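Long-range contacts in protection of telomeres protein 1 (PDB 7CUI), which binds single-stranded telomeric DNA of the consensus 5'-GGTTAC-3', protects the 3' telomeric overhang, and regulates telomerase and telomere length: residues Tyr167-Pro173 with Gln188-Phe194; Leu31-Ile37 with Arg49-Val55. One frame throughout, in Å; residues are numbered along the deposited sequence.

Contact 1 (Tyr167-Pro173 with Gln188-Phe194); sequences YVKEYIP and QKRWRGF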
# COMPACT_ATOMS: atom_id res chain seq x y z
N TYR A 167 3.81 6.70 6.15
CA TYR A 167 3.50 6.26 7.50
C TYR A 167 2.80 4.91 7.43
O TYR A 167 1.91 4.72 6.60
CB TYR A 167 2.54 7.22 8.21
CG TYR A 167 2.98 8.66 8.32
CD1 TYR A 167 4.31 9.03 8.26
CD2 TYR A 167 2.04 9.66 8.53
CE1 TYR A 167 4.70 10.36 8.37
CE2 TYR A 167 2.41 10.99 8.65
CZ TYR A 167 3.75 11.34 8.57
OH TYR A 167 4.11 12.65 8.69
N VAL A 168 3.19 3.99 8.31
CA VAL A 168 2.54 2.69 8.39
C VAL A 168 2.10 2.43 9.82
O VAL A 168 2.81 2.79 10.77
CB VAL A 168 3.42 1.55 7.85
CG1 VAL A 168 3.83 1.77 6.40
CG2 VAL A 168 4.64 1.27 8.73
N LYS A 169 0.92 1.82 9.97
CA LYS A 169 0.47 1.32 11.26
C LYS A 169 0.56 -0.20 11.25
O LYS A 169 -0.01 -0.86 10.38
CB LYS A 169 -0.91 1.87 11.63
CG LYS A 169 -2.00 1.78 10.56
CD LYS A 169 -3.21 2.62 10.90
CE LYS A 169 -4.13 2.83 9.71
NZ LYS A 169 -5.24 3.75 10.03
N GLU A 170 1.30 -0.73 12.22
CA GLU A 170 1.54 -2.16 12.38
C GLU A 170 0.50 -2.72 13.33
O GLU A 170 0.20 -2.10 14.35
CB GLU A 170 2.95 -2.35 12.96
CG GLU A 170 3.44 -3.79 12.95
CD GLU A 170 4.91 -3.90 13.33
OE1 GLU A 170 5.47 -2.91 13.84
OE2 GLU A 170 5.50 -4.98 13.11
N TYR A 171 -0.05 -3.89 13.00
CA TYR A 171 -1.15 -4.48 13.74
C TYR A 171 -1.27 -5.96 13.40
O TYR A 171 -0.66 -6.43 12.45
CB TYR A 171 -2.47 -3.77 13.40
CG TYR A 171 -2.93 -4.00 11.98
CD1 TYR A 171 -2.37 -3.30 10.92
CD2 TYR A 171 -3.93 -4.92 11.70
CE1 TYR A 171 -2.78 -3.52 9.62
CE2 TYR A 171 -4.36 -5.15 10.40
CZ TYR A 171 -3.78 -4.44 9.36
OH TYR A 171 -4.20 -4.65 8.07
N ILE A 172 -2.08 -6.67 14.18
CA ILE A 172 -2.31 -8.10 13.99
C ILE A 172 -3.81 -8.32 13.84
O ILE A 172 -4.54 -8.22 14.83
CB ILE A 172 -1.74 -8.91 15.17
CG1 ILE A 172 -0.27 -8.59 15.44
CG2 ILE A 172 -1.98 -10.40 14.98
CD1 ILE A 172 0.18 -8.86 16.87
N PRO A 173 -4.34 -8.64 12.64
CA PRO A 173 -5.79 -8.81 12.48
C PRO A 173 -6.23 -10.20 12.93
O PRO A 173 -5.41 -11.11 13.06
CB PRO A 173 -5.98 -8.66 10.97
CG PRO A 173 -4.71 -9.23 10.39
CD PRO A 173 -3.62 -8.87 11.37
N GLN A 188 2.05 -12.97 11.24
CA GLN A 188 0.66 -12.63 11.52
C GLN A 188 0.48 -11.12 11.58
O GLN A 188 -0.64 -10.64 11.72
CB GLN A 188 0.18 -13.31 12.81
CG GLN A 188 -0.34 -14.73 12.60
CD GLN A 188 0.76 -15.77 12.57
OE1 GLN A 188 1.87 -15.54 13.05
NE2 GLN A 188 0.46 -16.92 12.01
N LYS A 189 1.58 -10.38 11.48
CA LYS A 189 1.50 -8.92 11.47
C LYS A 189 1.18 -8.43 10.06
O LYS A 189 1.60 -9.04 9.07
CB LYS A 189 2.80 -8.30 12.01
CG LYS A 189 2.99 -8.43 13.51
CD LYS A 189 4.25 -7.75 14.01
CE LYS A 189 4.25 -7.46 15.50
NZ LYS A 189 3.37 -6.31 15.85
N ARG A 190 0.42 -7.34 10.00
CA ARG A 190 0.12 -6.62 8.77
C ARG A 190 0.51 -5.15 8.95
O ARG A 190 0.54 -4.65 10.07
CB ARG A 190 -1.38 -6.71 8.45
CG ARG A 190 -1.77 -7.76 7.41
CD ARG A 190 -1.08 -9.10 7.58
NE ARG A 190 -1.64 -10.16 6.76
CZ ARG A 190 -1.26 -11.44 6.84
NH1 ARG A 190 -0.33 -11.80 7.70
NH2 ARG A 190 -1.83 -12.34 6.06
N TRP A 191 0.82 -4.48 7.84
CA TRP A 191 1.11 -3.05 7.84
C TRP A 191 0.12 -2.32 6.95
O TRP A 191 -0.21 -2.79 5.86
CB TRP A 191 2.54 -2.78 7.39
CG TRP A 191 3.57 -3.34 8.33
CD1 TRP A 191 4.19 -2.69 9.35
CD2 TRP A 191 4.06 -4.69 8.33
NE1 TRP A 191 5.05 -3.54 9.99
CE2 TRP A 191 5.00 -4.77 9.39
CE3 TRP A 191 3.82 -5.82 7.55
CZ2 TRP A 191 5.68 -5.96 9.68
CZ3 TRP A 191 4.49 -6.99 7.84
CH2 TRP A 191 5.41 -7.05 8.89
N ARG A 192 -0.30 -1.14 7.41
CA ARG A 192 -1.30 -0.34 6.71
C ARG A 192 -0.79 1.09 6.53
O ARG A 192 -0.46 1.75 7.51
CB ARG A 192 -2.61 -0.38 7.49
CG ARG A 192 -3.62 -1.38 6.95
CD ARG A 192 -4.84 -0.63 6.45
NE ARG A 192 -5.98 -0.84 7.32
CZ ARG A 192 -6.92 0.07 7.59
NH1 ARG A 192 -6.84 1.29 7.08
NH2 ARG A 192 -7.92 -0.25 8.38
N GLY A 193 -0.75 1.55 5.28
CA GLY A 193 -0.38 2.93 4.99
C GLY A 193 -1.45 3.90 5.49
O GLY A 193 -2.62 3.54 5.59
N PHE A 194 -1.02 5.13 5.81
CA PHE A 194 -1.93 6.20 6.19
C PHE A 194 -1.20 7.54 6.19
O PHE A 194 0.03 7.58 6.12
CB PHE A 194 -2.54 5.92 7.57
CG PHE A 194 -1.58 6.14 8.72
CD1 PHE A 194 -0.70 5.14 9.11
CD2 PHE A 194 -1.57 7.35 9.41
CE1 PHE A 194 0.18 5.35 10.16
CE2 PHE A 194 -0.69 7.55 10.46
CZ PHE A 194 0.18 6.55 10.84
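Phe194 lays one ring face against Tyr167, whose CB sits 3.7 Å from the centroid of the Phe194 ring in a CH-pi contact, while the CE1 edge of that ring meets the Val168 carbonyl carbon and the Lys169 N. With its CG between its own N and carbonyl carbon (chi1 74°), the phenyl group folds back over strand 163-171. Lys169, extended beyond CG, runs alongside Arg192 and points the same way: Lys169 CG is 3.8 Å from Arg192 CB, and CE passes over one face of the guanidinium. Asp102 forms salt bridges with both cations, which probably offsets their closeness. Their backbones are paired as well, Lys169 N giving Arg192 O a nearly straight bond of 2.8 Å (166°). Next along this face, the Tyr171 ring takes Arg190 CB over one face in a CH-pi contact and places its OH 3.5 Å from Arg192 CG; that OH also bonds the backbone of another protein's chain. With an alanine in place of Tyr171, Arg190 CB would probably lose the ring face it packs on, and the other protein's chain its hydroxyl partner. Across the sheet, Glu170 lies beside Trp191; OE1 is held by Arg49, while OE2 makes a long salt bridge to Lys189 NZ (3.7 Å). The antiparallel ladder joins two strands of a curled barrel, consistent with an OB fold in this C-terminal part of the protein.

Contact 2 (Leu31-Ile37 with Arg49-Val55); sequences LTTISTI and RKHRLRV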
# COMPACT_ATOMS: atom_id res chain seq x y z
N LEU A 31 12.08 8.91 11.39
CA LEU A 31 12.42 8.03 10.29
C LEU A 31 13.23 6.83 10.79
O LEU A 31 14.29 7.00 11.39
CB LEU A 31 13.21 8.85 9.26
CG LEU A 31 13.71 8.11 8.02
CD1 LEU A 31 12.54 7.54 7.23
CD2 LEU A 31 14.54 9.03 7.14
N THR A 32 12.70 5.62 10.54
CA THR A 32 13.40 4.36 10.79
C THR A 32 13.48 3.57 9.48
O THR A 32 13.21 4.11 8.41
CB THR A 32 12.78 3.55 11.94
OG1 THR A 32 11.45 3.19 11.57
CG2 THR A 32 12.79 4.27 13.27
N THR A 33 13.86 2.28 9.56
CA THR A 33 14.03 1.46 8.37
C THR A 33 13.22 0.18 8.47
O THR A 33 12.80 -0.22 9.55
CB THR A 33 15.50 1.06 8.13
OG1 THR A 33 15.87 0.17 9.17
CG2 THR A 33 16.45 2.24 8.04
N ILE A 34 13.03 -0.48 7.31
CA ILE A 34 12.30 -1.73 7.21
C ILE A 34 13.09 -2.84 7.88
O ILE A 34 12.51 -3.78 8.41
CB ILE A 34 11.95 -2.05 5.73
CG1 ILE A 34 10.99 -1.01 5.15
CG2 ILE A 34 11.39 -3.46 5.59
CD1 ILE A 34 10.81 -1.09 3.64
N SER A 35 14.43 -2.71 7.87
CA SER A 35 15.29 -3.68 8.53
C SER A 35 15.01 -3.68 10.03
O SER A 35 14.90 -4.74 10.63
CB SER A 35 16.74 -3.41 8.23
OG SER A 35 17.53 -4.56 8.51
N THR A 36 14.87 -2.47 10.61
CA THR A 36 14.61 -2.28 12.03
C THR A 36 13.26 -2.87 12.41
O THR A 36 13.12 -3.48 13.47
CB THR A 36 14.73 -0.80 12.42
OG1 THR A 36 16.04 -0.36 12.08
CG2 THR A 36 14.49 -0.54 13.89
N ILE A 37 12.26 -2.68 11.53
CA ILE A 37 10.90 -3.12 11.77
C ILE A 37 10.85 -4.65 11.86
O ILE A 37 10.15 -5.18 12.72
CB ILE A 37 9.94 -2.56 10.69
CG1 ILE A 37 9.68 -1.07 10.89
CG2 ILE A 37 8.64 -3.36 10.61
CD1 ILE A 37 8.95 -0.41 9.74
N ARG A 49 2.28 -0.70 16.54
CA ARG A 49 3.35 0.26 16.37
C ARG A 49 3.01 1.21 15.23
O ARG A 49 2.11 0.94 14.43
CB ARG A 49 4.68 -0.46 16.11
CG ARG A 49 5.18 -1.33 17.25
CD ARG A 49 6.64 -1.71 17.12
NE ARG A 49 6.90 -2.78 16.16
CZ ARG A 49 8.10 -3.10 15.68
NH1 ARG A 49 9.18 -2.43 16.06
NH2 ARG A 49 8.22 -4.10 14.83
N LYS A 50 3.74 2.32 15.14
CA LYS A 50 3.48 3.38 14.18
C LYS A 50 4.83 3.92 13.70
O LYS A 50 5.55 4.55 14.47
CB LYS A 50 2.68 4.48 14.89
CG LYS A 50 1.49 5.07 14.14
CD LYS A 50 0.49 5.70 15.10
CE LYS A 50 -0.81 6.16 14.46
NZ LYS A 50 -0.86 7.63 14.28
N HIS A 51 5.19 3.63 12.44
CA HIS A 51 6.52 3.93 11.92
C HIS A 51 6.46 4.91 10.75
O HIS A 51 5.40 5.14 10.17
CB HIS A 51 7.25 2.66 11.45
CG HIS A 51 7.12 1.48 12.35
ND1 HIS A 51 7.95 1.27 13.43
CD2 HIS A 51 6.28 0.42 12.30
CE1 HIS A 51 7.62 0.14 14.03
NE2 HIS A 51 6.60 -0.40 13.35
N ARG A 52 7.63 5.44 10.38
CA ARG A 52 7.80 6.36 9.26
C ARG A 52 8.96 5.87 8.41
O ARG A 52 10.02 5.53 8.94
CB ARG A 52 8.13 7.75 9.80
CG ARG A 52 8.03 8.87 8.77
CD ARG A 52 8.20 10.20 9.46
NE ARG A 52 9.38 10.91 9.01
CZ ARG A 52 9.36 11.92 8.15
NH1 ARG A 52 8.21 12.34 7.66
NH2 ARG A 52 10.49 12.50 7.78
N LEU A 53 8.76 5.82 7.09
CA LEU A 53 9.78 5.27 6.20
C LEU A 53 9.96 6.18 4.98
O LEU A 53 9.03 6.83 4.54
CB LEU A 53 9.36 3.87 5.75
CG LEU A 53 8.95 2.90 6.85
CD1 LEU A 53 7.44 2.82 6.93
CD2 LEU A 53 9.52 1.53 6.58
N ARG A 54 11.20 6.20 4.46
CA ARG A 54 11.49 6.81 3.18
C ARG A 54 11.70 5.68 2.17
O ARG A 54 12.61 4.87 2.33
CB ARG A 54 12.72 7.72 3.27
CG ARG A 54 12.88 8.65 2.07
CD ARG A 54 13.98 9.68 2.23
NE ARG A 54 13.88 10.41 3.48
CZ ARG A 54 13.65 11.71 3.59
NH1 ARG A 54 13.49 12.46 2.51
NH2 ARG A 54 13.58 12.27 4.79
N VAL A 55 10.85 5.65 1.14
CA VAL A 55 10.55 4.39 0.49
C VAL A 55 10.36 4.57 -1.02
O VAL A 55 10.18 5.68 -1.52
CB VAL A 55 9.35 3.72 1.19
CG1 VAL A 55 8.04 3.84 0.42
CG2 VAL A 55 9.65 2.29 1.59
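Thr32 meets Arg52 through the backbone where the chain leading into helix 34-38 passes the first long strand of this OB-fold barrel. Thr32 N donates to Arg52 O over 3.1 Å, nearly straight at 167°. The second hydrogen bond across the contact lies at the far end: Arg49 NH2 reaches Ile37 O, also 3.1 Å away, with the oxygen near the guanidinium plane and the donor in the carbonyl plane on a lone pair. Arg49 NE and His51 NE2 both turn to Glu170, and the His51 ring brings its CE1 over one face of the Arg49 guanidinium. Before the helix, Thr33 holds the N-cap position; its OG1 shares a hydrogen bond with Thr36 OG1, 3.0 Å away. Apolar contacts fill the middle. Leu53 CD2 is met by two helix side chains, packing against Ile34 CG1 and, tip to tip, against Ile37 CD1 at 3.8 Å, while Ile34 CD1 touches Val55 CG2. At the solvent side Leu31 spreads its two branches: CD1 lies near the backbone at Arg52 O and Arg54 N, and CD2 comes to the edge of the Arg54 guanidinium, 4.0 Å from NE. The aromatic contact is a CH-pi one. Ile37 has CG1 anti to its carbonyl carbon (chi1 -74°), which sets CG1 over the centre of the His51 ring, 3.8 Å from the centroid and 4° off the ring normal.

From the N terminus, contact 2 comes first along the chain, closing the loop that runs from the end of helix 34-38 to strand 49-73 and includes the unmodelled residues 40-43. The chain then builds strands 77-87 and 93-99 and the helices up to 155-158 before returning as strand 163-171, antiparallel to 49-73. Contact 1 closes the 14-residue connection onward to strand 190-198, part of it again unmodelled. The two contacts follow in series, neither nested nor crossed. They meet at Glu170, whose OE1 lies 2.7 Å from Arg49 NE and also takes His51 NE2, probably by a hydrogen bond, and where Trp191 packs on Ile37, joining helix 34-38 to three barrel strands.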